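Side-chain contacts in tartrate dehydrogenase/decarboxylase (Pseudomonas putida, PDB 3FLK), which oxidises (+)-tartrate to oxaloglycolate with NAD, converts meso-tartrate to D-glycerate and oxidatively decarboxylates D-malate to pyruvate, using magnesium or manganese: residues V27-A32 with L39-F44; A72-A77 with A306-F311; A268-E273 with S278-V283. The protein carries 1 engineered substitution. All blocks are in the same frame, centred on the assembly; numbering follows the deposited sequence.

Contact 1 (V27-A32 with L39-F44); sequences VLEAAA and LEFDTF
Within the beta-alpha-beta unit formed by strand 6-13, helix 17-35 and strand 39-43, this contact lays the C-terminal half of the crossover helix on the strand that follows it, where Leu28 meets Phe41 and Ala32 meets Leu39. The axes of the two short segments run nearly antiparallel, at 159°, and approach to 10.0 Å, a spacing bridged mainly by side chains. Leu28 and Phe41 cross at about a right angle: Leu28 CD1 reaches the ring at its edge, near its plane, 3.8 Å from Phe41 CZ, and Leu28 CB backs the same corner at 4.0 Å from that CZ. Phe41 sets its CG beside its own backbone N, with chi1 at -64°, and the ring extends from the strand to the helix. Glu29 adds only aliphatic contact, its CG lying 4.2 Å from Phe41 CE2 at an oblique angle to the ring. Strand 6-13 supports the strand side, with Leu39 on Phe6 and Phe41 on Ile8, and Met326 of helix 317-336 touches Leu28. Nearer the turn, where the CA atoms of Ala32 and Leu39 come within 7.0 Å, one branch of Leu39 does the touching: its CD1 rests 4.0 Å from Ala32 CB and 4.1 Å from the carbonyl O of Leu28.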
# COMPACT_ATOMS: atom_id res chain seq x y z
N VAL A 27 -26.96 15.29 12.24
CA VAL A 27 -26.09 15.64 13.36
C VAL A 27 -25.61 17.10 13.28
O VAL A 27 -25.50 17.77 14.31
CB VAL A 27 -24.87 14.68 13.46
CG1 VAL A 27 -23.98 15.05 14.65
CG2 VAL A 27 -25.34 13.23 13.58
N LEU A 28 -25.34 17.58 12.06
CA LEU A 28 -24.95 18.97 11.85
C LEU A 28 -26.06 19.95 12.24
O LEU A 28 -25.80 20.99 12.83
CB LEU A 28 -24.54 19.21 10.39
CG LEU A 28 -23.19 18.68 9.90
CD1 LEU A 28 -23.10 18.82 8.39
CD2 LEU A 28 -22.03 19.40 10.57
N GLU A 29 -27.31 19.60 11.90
CA GLU A 29 -28.47 20.41 12.26
C GLU A 29 -28.70 20.43 13.77
O GLU A 29 -29.10 21.45 14.33
CB GLU A 29 -29.72 19.95 11.51
CG GLU A 29 -29.75 20.39 10.04
CD GLU A 29 -30.89 19.78 9.23
OE1 GLU A 29 -31.39 18.69 9.59
OE2 GLU A 29 -31.28 20.39 8.21
N ALA A 30 -28.43 19.30 14.43
CA ALA A 30 -28.48 19.23 15.89
C ALA A 30 -27.37 20.07 16.53
O ALA A 30 -27.59 20.72 17.55
CB ALA A 30 -28.39 17.78 16.35
N ALA A 31 -26.19 20.04 15.92
CA ALA A 31 -25.06 20.87 16.36
C ALA A 31 -25.35 22.35 16.15
O ALA A 31 -25.00 23.18 16.99
CB ALA A 31 -23.78 20.46 15.65
N ALA A 32 -25.99 22.68 15.02
CA ALA A 32 -26.34 24.06 14.69
C ALA A 32 -27.32 24.65 15.70
O ALA A 32 -27.15 25.78 16.16
CB ALA A 32 -26.90 24.15 13.28
N LEU A 39 -26.60 27.56 9.39
CA LEU A 39 -26.22 26.72 8.27
C LEU A 39 -27.39 26.53 7.31
O LEU A 39 -28.53 26.35 7.74
CB LEU A 39 -25.72 25.35 8.75
CG LEU A 39 -24.56 25.26 9.74
CD1 LEU A 39 -24.35 23.81 10.16
CD2 LEU A 39 -23.26 25.85 9.18
N GLU A 40 -27.10 26.59 6.01
CA GLU A 40 -28.12 26.38 4.99
C GLU A 40 -27.64 25.32 4.00
O GLU A 40 -26.59 25.47 3.38
CB GLU A 40 -28.46 27.69 4.27
CG GLU A 40 -29.70 27.61 3.39
CD GLU A 40 -30.11 28.96 2.81
OE1 GLU A 40 -29.26 29.87 2.70
OE2 GLU A 40 -31.31 29.11 2.46
N PHE A 41 -28.42 24.25 3.87
CA PHE A 41 -28.07 23.14 2.99
C PHE A 41 -28.88 23.14 1.71
O PHE A 41 -30.11 23.28 1.74
CB PHE A 41 -28.26 21.80 3.72
CG PHE A 41 -27.36 21.61 4.91
CD1 PHE A 41 -26.13 20.99 4.77
CD2 PHE A 41 -27.75 22.06 6.18
CE1 PHE A 41 -25.28 20.81 5.87
CE2 PHE A 41 -26.91 21.89 7.28
CZ PHE A 41 -25.68 21.26 7.13
N ASP A 42 -28.19 23.00 0.58
CA ASP A 42 -28.83 22.76 -0.71
C ASP A 42 -28.31 21.44 -1.27
O ASP A 42 -27.10 21.21 -1.30
CB ASP A 42 -28.55 23.91 -1.69
CG ASP A 42 -29.39 25.14 -1.39
OD1 ASP A 42 -30.57 25.00 -1.02
OD2 ASP A 42 -28.86 26.26 -1.56
N THR A 43 -29.23 20.59 -1.72
CA THR A 43 -28.88 19.26 -2.21
C THR A 43 -28.86 19.22 -3.74
O THR A 43 -29.77 19.72 -4.40
CB THR A 43 -29.84 18.19 -1.65
OG1 THR A 43 -29.90 18.30 -0.22
CG2 THR A 43 -29.37 16.78 -2.01
N PHE A 44 -27.80 18.63 -4.28
CA PHE A 44 -27.63 18.48 -5.72
C PHE A 44 -27.66 17.00 -6.10
O PHE A 44 -27.03 16.17 -5.44
CB PHE A 44 -26.33 19.13 -6.19
CG PHE A 44 -26.29 20.62 -5.98
CD1 PHE A 44 -26.80 21.48 -6.94
CD2 PHE A 44 -25.74 21.16 -4.82
CE1 PHE A 44 -26.77 22.86 -6.75
CE2 PHE A 44 -25.70 22.53 -4.63
CZ PHE A 44 -26.22 23.39 -5.59

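Contact 2 (A72-A77 with A306-F311); sequences AIYFGA and ALMLEF. With NAI (1,4-dihydronicotinamide adenine dinucleotide), chain F.
Met308, modelled as selenomethionine, reaches from its helix across the start of strand 72-77 and places its SE beside the ring of Tyr74. The selenium lies 4.7 Å from the centroid of the Tyr74 ring and 46° off the ring normal, an oblique Met-aromatic contact. Its nearest ring atom is Tyr74 CD1, 3.9 Å from Met308 SE, and Tyr74 CB follows at 4.0 Å, which puts the selenium at the root of the ring and far from the hydroxyl. Met308 achieves this reach by being fully extended: chi1 is -178° and the chain stays straight through SE. The modelled approach of its terminal methyl to Ala72 is too close to be trusted, so the exact fit there is doubtful. At the far end of the Tyr74 ring, the OH is hydrogen-bonded to the carbonyl O of Met301, earlier on the same helix as Met308. Beyond Tyr74 the strand runs to the cofactor, where O7N of the NADH nicotinamide amide lies in the plane of the Phe75 ring, at its edge, 3.7 Å from Phe75 CE2. The helix segment and the strand are antiparallel to within 7°; Met308 also touches Ile8 of strand 6-13 and Phe280 of strand 278-282, while Leu28 of helix 17-35 packs on both Tyr74 and Leu309.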
# COMPACT_ATOMS: atom_id res chain seq x y z
N ALA A 72 -18.86 25.69 1.37
CA ALA A 72 -18.18 24.39 1.33
C ALA A 72 -19.05 23.30 0.71
O ALA A 72 -20.27 23.46 0.57
CB ALA A 72 -17.71 23.98 2.73
N ILE A 73 -18.40 22.20 0.33
CA ILE A 73 -19.09 21.06 -0.29
C ILE A 73 -19.08 19.87 0.67
O ILE A 73 -18.02 19.46 1.16
CB ILE A 73 -18.45 20.66 -1.64
CG1 ILE A 73 -18.35 21.87 -2.58
CG2 ILE A 73 -19.24 19.53 -2.30
CD1 ILE A 73 -17.41 21.67 -3.76
N TYR A 74 -20.27 19.33 0.93
CA TYR A 74 -20.44 18.16 1.79
C TYR A 74 -20.81 17.00 0.87
O TYR A 74 -21.91 16.96 0.32
CB TYR A 74 -21.54 18.46 2.82
CG TYR A 74 -21.55 17.58 4.07
CD1 TYR A 74 -20.37 17.21 4.71
CD2 TYR A 74 -22.76 17.16 4.62
CE1 TYR A 74 -20.39 16.43 5.86
CE2 TYR A 74 -22.79 16.36 5.76
CZ TYR A 74 -21.61 16.01 6.38
OH TYR A 74 -21.64 15.23 7.51
N PHE A 75 -19.86 16.08 0.69
CA PHE A 75 -19.92 15.09 -0.38
C PHE A 75 -19.99 13.66 0.15
O PHE A 75 -19.26 13.30 1.08
CB PHE A 75 -18.70 15.26 -1.31
CG PHE A 75 -18.66 14.31 -2.48
CD1 PHE A 75 -19.46 14.52 -3.60
CD2 PHE A 75 -17.81 13.21 -2.46
CE1 PHE A 75 -19.42 13.64 -4.68
CE2 PHE A 75 -17.75 12.33 -3.54
CZ PHE A 75 -18.56 12.54 -4.65
N GLY A 76 -20.85 12.85 -0.45
CA GLY A 76 -21.02 11.45 -0.05
C GLY A 76 -19.96 10.56 -0.68
O GLY A 76 -18.89 10.36 -0.10
N ALA A 77 -20.26 10.04 -1.86
CA ALA A 77 -19.35 9.17 -2.59
C ALA A 77 -19.80 9.03 -4.04
O ALA A 77 -20.97 9.21 -4.36
CB ALA A 77 -19.27 7.80 -1.94
N ALA A 306 -18.03 17.48 11.15
CA ALA A 306 -17.35 18.15 12.26
C ALA A 306 -16.10 18.89 11.78
O ALA A 306 -15.85 20.03 12.19
CB ALA A 306 -17.01 17.16 13.35
N LEU A 307 -15.33 18.24 10.90
CA LEU A 307 -14.15 18.87 10.30
C LEU A 307 -14.53 20.10 9.48
O LEU A 307 -13.81 21.10 9.49
CB LEU A 307 -13.38 17.87 9.42
CG LEU A 307 -12.75 16.64 10.08
CD1 LEU A 307 -12.06 15.78 9.03
CD2 LEU A 307 -11.78 17.03 11.19
N MSE A 308 -15.66 20.01 8.79
CA MSE A 308 -16.19 21.11 7.99
C MSE A 308 -16.51 22.34 8.84
O MSE A 308 -16.18 23.47 8.46
CB MSE A 308 -17.44 20.66 7.22
CG MSE A 308 -18.04 21.72 6.31
SE MSE A 308 -19.34 20.96 5.09
CE MSE A 308 -19.87 22.58 4.19
N LEU A 309 -17.14 22.12 10.00
CA LEU A 309 -17.49 23.21 10.91
C LEU A 309 -16.24 23.83 11.53
O LEU A 309 -16.16 25.05 11.67
CB LEU A 309 -18.44 22.72 12.01
CG LEU A 309 -19.83 22.23 11.60
CD1 LEU A 309 -20.67 21.93 12.84
CD2 LEU A 309 -20.55 23.24 10.70
N GLU A 310 -15.28 22.99 11.88
CA GLU A 310 -13.99 23.44 12.41
C GLU A 310 -13.28 24.36 11.40
O GLU A 310 -12.76 25.41 11.78
CB GLU A 310 -13.11 22.24 12.76
CG GLU A 310 -11.87 22.57 13.59
CD GLU A 310 -11.06 21.34 13.96
OE1 GLU A 310 -10.80 20.50 13.08
OE2 GLU A 310 -10.68 21.21 15.15
N PHE A 311 -13.30 23.96 10.13
CA PHE A 311 -12.65 24.74 9.06
C PHE A 311 -13.39 26.04 8.71
O PHE A 311 -12.76 27.07 8.48
CB PHE A 311 -12.47 23.88 7.80
CG PHE A 311 -11.65 24.55 6.73
CD1 PHE A 311 -10.27 24.69 6.87
CD2 PHE A 311 -12.26 25.05 5.58
CE1 PHE A 311 -9.51 25.31 5.88
CE2 PHE A 311 -11.51 25.68 4.59
CZ PHE A 311 -10.13 25.81 4.74
PA NAI F . -15.56 1.24 -0.88
O1A NAI F . -14.96 2.14 0.13
O2A NAI F . -16.82 1.79 -1.43
O5B NAI F . -15.86 -0.18 -0.21
C5B NAI F . -14.84 -1.04 0.24
C4B NAI F . -15.38 -2.00 1.29
O4B NAI F . -15.60 -1.31 2.50
C3B NAI F . -16.71 -2.62 0.88
O3B NAI F . -16.71 -3.97 1.26
C2B NAI F . -17.74 -1.83 1.67
O2B NAI F . -18.86 -2.61 2.01
C1B NAI F . -16.96 -1.36 2.89
N9A NAI F . -17.43 -0.04 3.35
C8A NAI F . -17.17 1.17 2.76
N7A NAI F . -17.78 2.13 3.49
C5A NAI F . -18.42 1.55 4.53
C6A NAI F . -19.18 2.07 5.57
N6A NAI F . -19.39 3.38 5.67
N1A NAI F . -19.72 1.21 6.50
C2A NAI F . -19.50 -0.15 6.41
N3A NAI F . -18.74 -0.65 5.38
C4A NAI F . -18.21 0.18 4.45
O3 NAI F . -14.44 1.00 -2.02
PN NAI F . -14.51 0.01 -3.30
O1N NAI F . -15.39 -1.14 -3.04
O2N NAI F . -13.10 -0.26 -3.67
O5D NAI F . -15.15 0.94 -4.44
C5D NAI F . -16.55 1.04 -4.63
C4D NAI F . -16.87 2.25 -5.52
O4D NAI F . -16.61 3.44 -4.81
C3D NAI F . -16.02 2.31 -6.78
O3D NAI F . -16.86 2.77 -7.82
C2D NAI F . -14.97 3.36 -6.48
O2D NAI F . -14.53 4.03 -7.64
C1D NAI F . -15.73 4.28 -5.54
N1N NAI F . -14.90 5.06 -4.60
C2N NAI F . -15.15 6.40 -4.51
C3N NAI F . -14.43 7.21 -3.63
C7N NAI F . -14.91 8.60 -3.36
O7N NAI F . -16.12 9.05 -3.93
N7N NAI F . -14.18 9.41 -2.59
C4N NAI F . -13.44 6.62 -2.84
C5N NAI F . -13.19 5.25 -2.93
C6N NAI F . -13.93 4.47 -3.82

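Contact 3 (A268-E273 with S278-V283). With NAI (1,4-dihydronicotinamide adenine dinucleotide), chain F.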
# COMPACT_ATOMS: atom_id res chain seq x y z
N ALA A 268 -10.85 15.79 4.77
CA ALA A 268 -11.02 17.20 4.44
C ALA A 268 -10.16 17.53 3.22
O ALA A 268 -8.93 17.43 3.28
CB ALA A 268 -10.62 18.06 5.63
N ASN A 269 -10.82 17.88 2.12
CA ASN A 269 -10.14 18.31 0.90
C ASN A 269 -10.07 19.83 0.91
O ASN A 269 -11.01 20.52 0.48
CB ASN A 269 -10.88 17.82 -0.36
CG ASN A 269 -10.92 16.31 -0.47
OD1 ASN A 269 -10.27 15.73 -1.33
ND2 ASN A 269 -11.70 15.66 0.40
N LEU A 270 -8.96 20.35 1.41
CA LEU A 270 -8.85 21.77 1.73
C LEU A 270 -8.14 22.59 0.67
O LEU A 270 -7.09 22.21 0.15
CB LEU A 270 -8.12 21.96 3.07
CG LEU A 270 -8.68 21.33 4.35
CD1 LEU A 270 -7.81 21.73 5.53
CD2 LEU A 270 -10.14 21.73 4.60
N ASN A 271 -8.75 23.73 0.36
CA ASN A 271 -8.07 24.84 -0.29
C ASN A 271 -7.78 25.86 0.81
O ASN A 271 -8.62 26.70 1.12
CB ASN A 271 -8.96 25.44 -1.40
CG ASN A 271 -8.34 26.66 -2.06
OD1 ASN A 271 -8.88 27.77 -1.97
ND2 ASN A 271 -7.20 26.47 -2.72
N PRO A 272 -6.58 25.77 1.43
CA PRO A 272 -6.25 26.53 2.65
C PRO A 272 -6.31 28.05 2.48
O PRO A 272 -6.60 28.76 3.45
CB PRO A 272 -4.81 26.10 2.96
CG PRO A 272 -4.64 24.81 2.23
CD PRO A 272 -5.45 24.94 1.00
N GLU A 273 -6.05 28.53 1.27
CA GLU A 273 -6.09 29.96 0.96
C GLU A 273 -7.52 30.49 0.87
O GLU A 273 -7.75 31.70 0.84
CB GLU A 273 -5.34 30.26 -0.34
CG GLU A 273 -3.83 29.98 -0.29
CD GLU A 273 -3.49 28.49 -0.39
OE1 GLU A 273 -4.29 27.72 -0.97
OE2 GLU A 273 -2.42 28.09 0.12
N SER A 278 -13.88 24.39 0.03
CA SER A 278 -13.27 23.11 0.35
C SER A 278 -14.34 22.02 0.35
O SER A 278 -15.54 22.31 0.38
CB SER A 278 -12.56 23.18 1.71
OG SER A 278 -11.45 24.06 1.65
N LEU A 279 -13.90 20.76 0.29
CA LEU A 279 -14.81 19.63 0.19
C LEU A 279 -14.59 18.64 1.33
O LEU A 279 -13.46 18.28 1.65
CB LEU A 279 -14.66 18.94 -1.17
CG LEU A 279 -15.61 17.78 -1.51
CD1 LEU A 279 -15.92 17.77 -2.99
CD2 LEU A 279 -15.04 16.44 -1.07
N PHE A 280 -15.69 18.20 1.93
CA PHE A 280 -15.63 17.31 3.08
C PHE A 280 -16.44 16.04 2.79
O PHE A 280 -17.60 16.11 2.39
CB PHE A 280 -16.10 18.03 4.35
CG PHE A 280 -15.27 19.25 4.67
CD1 PHE A 280 -14.20 19.17 5.56
CD2 PHE A 280 -15.53 20.48 4.06
CE1 PHE A 280 -13.42 20.29 5.84
CE2 PHE A 280 -14.76 21.60 4.34
CZ PHE A 280 -13.70 21.51 5.23
N GLU A 281 -15.78 14.90 2.98
CA GLU A 281 -16.30 13.61 2.56
C GLU A 281 -15.69 12.49 3.40
O GLU A 281 -14.61 12.67 3.98
CB GLU A 281 -15.99 13.36 1.07
CG GLU A 281 -14.49 13.25 0.77
CD GLU A 281 -14.17 12.72 -0.61
OE1 GLU A 281 -15.00 12.00 -1.22
OE2 GLU A 281 -13.06 13.02 -1.10
N PRO A 282 -16.37 11.33 3.48
CA PRO A 282 -15.69 10.16 4.04
C PRO A 282 -14.55 9.67 3.15
O PRO A 282 -14.53 9.96 1.94
CB PRO A 282 -16.80 9.11 4.11
CG PRO A 282 -17.85 9.56 3.17
CD PRO A 282 -17.77 11.05 3.11
N VAL A 283 -13.61 8.95 3.74
CA VAL A 283 -12.58 8.26 2.98
C VAL A 283 -13.21 7.18 2.08
O VAL A 283 -12.81 7.02 0.92
CB VAL A 283 -11.49 7.63 3.90
CG1 VAL A 283 -10.53 6.76 3.09
CG2 VAL A 283 -10.72 8.72 4.63
PA NAI F . -15.56 1.24 -0.88
O1A NAI F . -14.96 2.14 0.13
O2A NAI F . -16.82 1.79 -1.43
O5B NAI F . -15.86 -0.18 -0.21
C5B NAI F . -14.84 -1.04 0.24
C4B NAI F . -15.38 -2.00 1.29
O4B NAI F . -15.60 -1.31 2.50
C3B NAI F . -16.71 -2.62 0.88
O3B NAI F . -16.71 -3.97 1.26
C2B NAI F . -17.74 -1.83 1.67
O2B NAI F . -18.86 -2.61 2.01
C1B NAI F . -16.96 -1.36 2.89
N9A NAI F . -17.43 -0.04 3.35
C8A NAI F . -17.17 1.17 2.76
N7A NAI F . -17.78 2.13 3.49
C5A NAI F . -18.42 1.55 4.53
C6A NAI F . -19.18 2.07 5.57
N6A NAI F . -19.39 3.38 5.67
N1A NAI F . -19.72 1.21 6.50
C2A NAI F . -19.50 -0.15 6.41
N3A NAI F . -18.74 -0.65 5.38
C4A NAI F . -18.21 0.18 4.45
O3 NAI F . -14.44 1.00 -2.02
PN NAI F . -14.51 0.01 -3.30
O1N NAI F . -15.39 -1.14 -3.04
O2N NAI F . -13.10 -0.26 -3.67
O5D NAI F . -15.15 0.94 -4.44
C5D NAI F . -16.55 1.04 -4.63
C4D NAI F . -16.87 2.25 -5.52
O4D NAI F . -16.61 3.44 -4.81
C3D NAI F . -16.02 2.31 -6.78
O3D NAI F . -16.86 2.77 -7.82
C2D NAI F . -14.97 3.36 -6.48
O2D NAI F . -14.53 4.03 -7.64
C1D NAI F . -15.73 4.28 -5.54
N1N NAI F . -14.90 5.06 -4.60
C2N NAI F . -15.15 6.40 -4.51
C3N NAI F . -14.43 7.21 -3.63
C7N NAI F . -14.91 8.60 -3.36
O7N NAI F . -16.12 9.05 -3.93
N7N NAI F . -14.18 9.41 -2.59
C4N NAI F . -13.44 6.62 -2.84
C5N NAI F . -13.19 5.25 -2.93
C6N NAI F . -13.93 4.47 -3.82
O HOH W 1 -11.10 12.60 0.41
O HOH W 2 -11.50 26.75 1.07
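Asn269 faces Leu279 as a hydrogen-bonded antiparallel pair, and its side chain runs along the neighbouring strand toward Glu281. Its CB lies 3.3 Å from Leu279 O and 4.0 Å from Leu279 CB; CG, beside the backbone N with chi1 at -63°, carries the amide onward. At the tip, ND2 makes a weak hydrogen bond to Glu281 OE2 (3.3 Å, 134° at the hydrogen), with the amide and carboxylate planes 51° apart. A water also joins ND2 to that OE2, but it is modelled unusually near OE2, so this link's strength is uncertain; OD1 accepts hydrogen bonds from Asn136 ND2 and Arg98 NE. This is the beta hairpin of strands 266-270 and 278-282, central in the large mixed sheet, where Asn269 N bonds to Leu279 O and Leu279 N to Asn269 O. Glu281 OE1 accepts from N7N of the NADH nicotinamide amide at 3.0 Å, while OE2 forms a salt bridge with Arg98 of the oxalate pocket. On the face that carries Ala268 and Phe280, Ala268 CB lies 3.6 Å from Phe280 CE1; the end of Leu270 also reaches the ring, its CD2 3.6 Å from Phe280 CZ. Toward the turn, Ser278 OG accepts from Asn271 N at 3.0 Å, and a water joins that hydroxyl to Asn271 O.

How the contacts relate
All three contacts reach one mixed sheet, and within it strand 39-43 of contact 1 is outermost while strand 72-77 of contact 2 lies next to strand 278-282 of contact 3. Centres of contacts 1 and 2 are about 10 Å apart, those of contacts 2 and 3 about 7 Å, and those of contacts 1 and 3 about 17 Å with no touch. Contact 1 closes before the others open along the chain, whereas contact 3 is nested inside the long loop closed by contact 2. Helix 299-313 follows strand 278-282 and packs against residues of all three. Contacts 2 and 3 both touch NADH, so the middle of the sheet, where strands 72-77 and 278-282 lie side by side, borders the cofactor pocket.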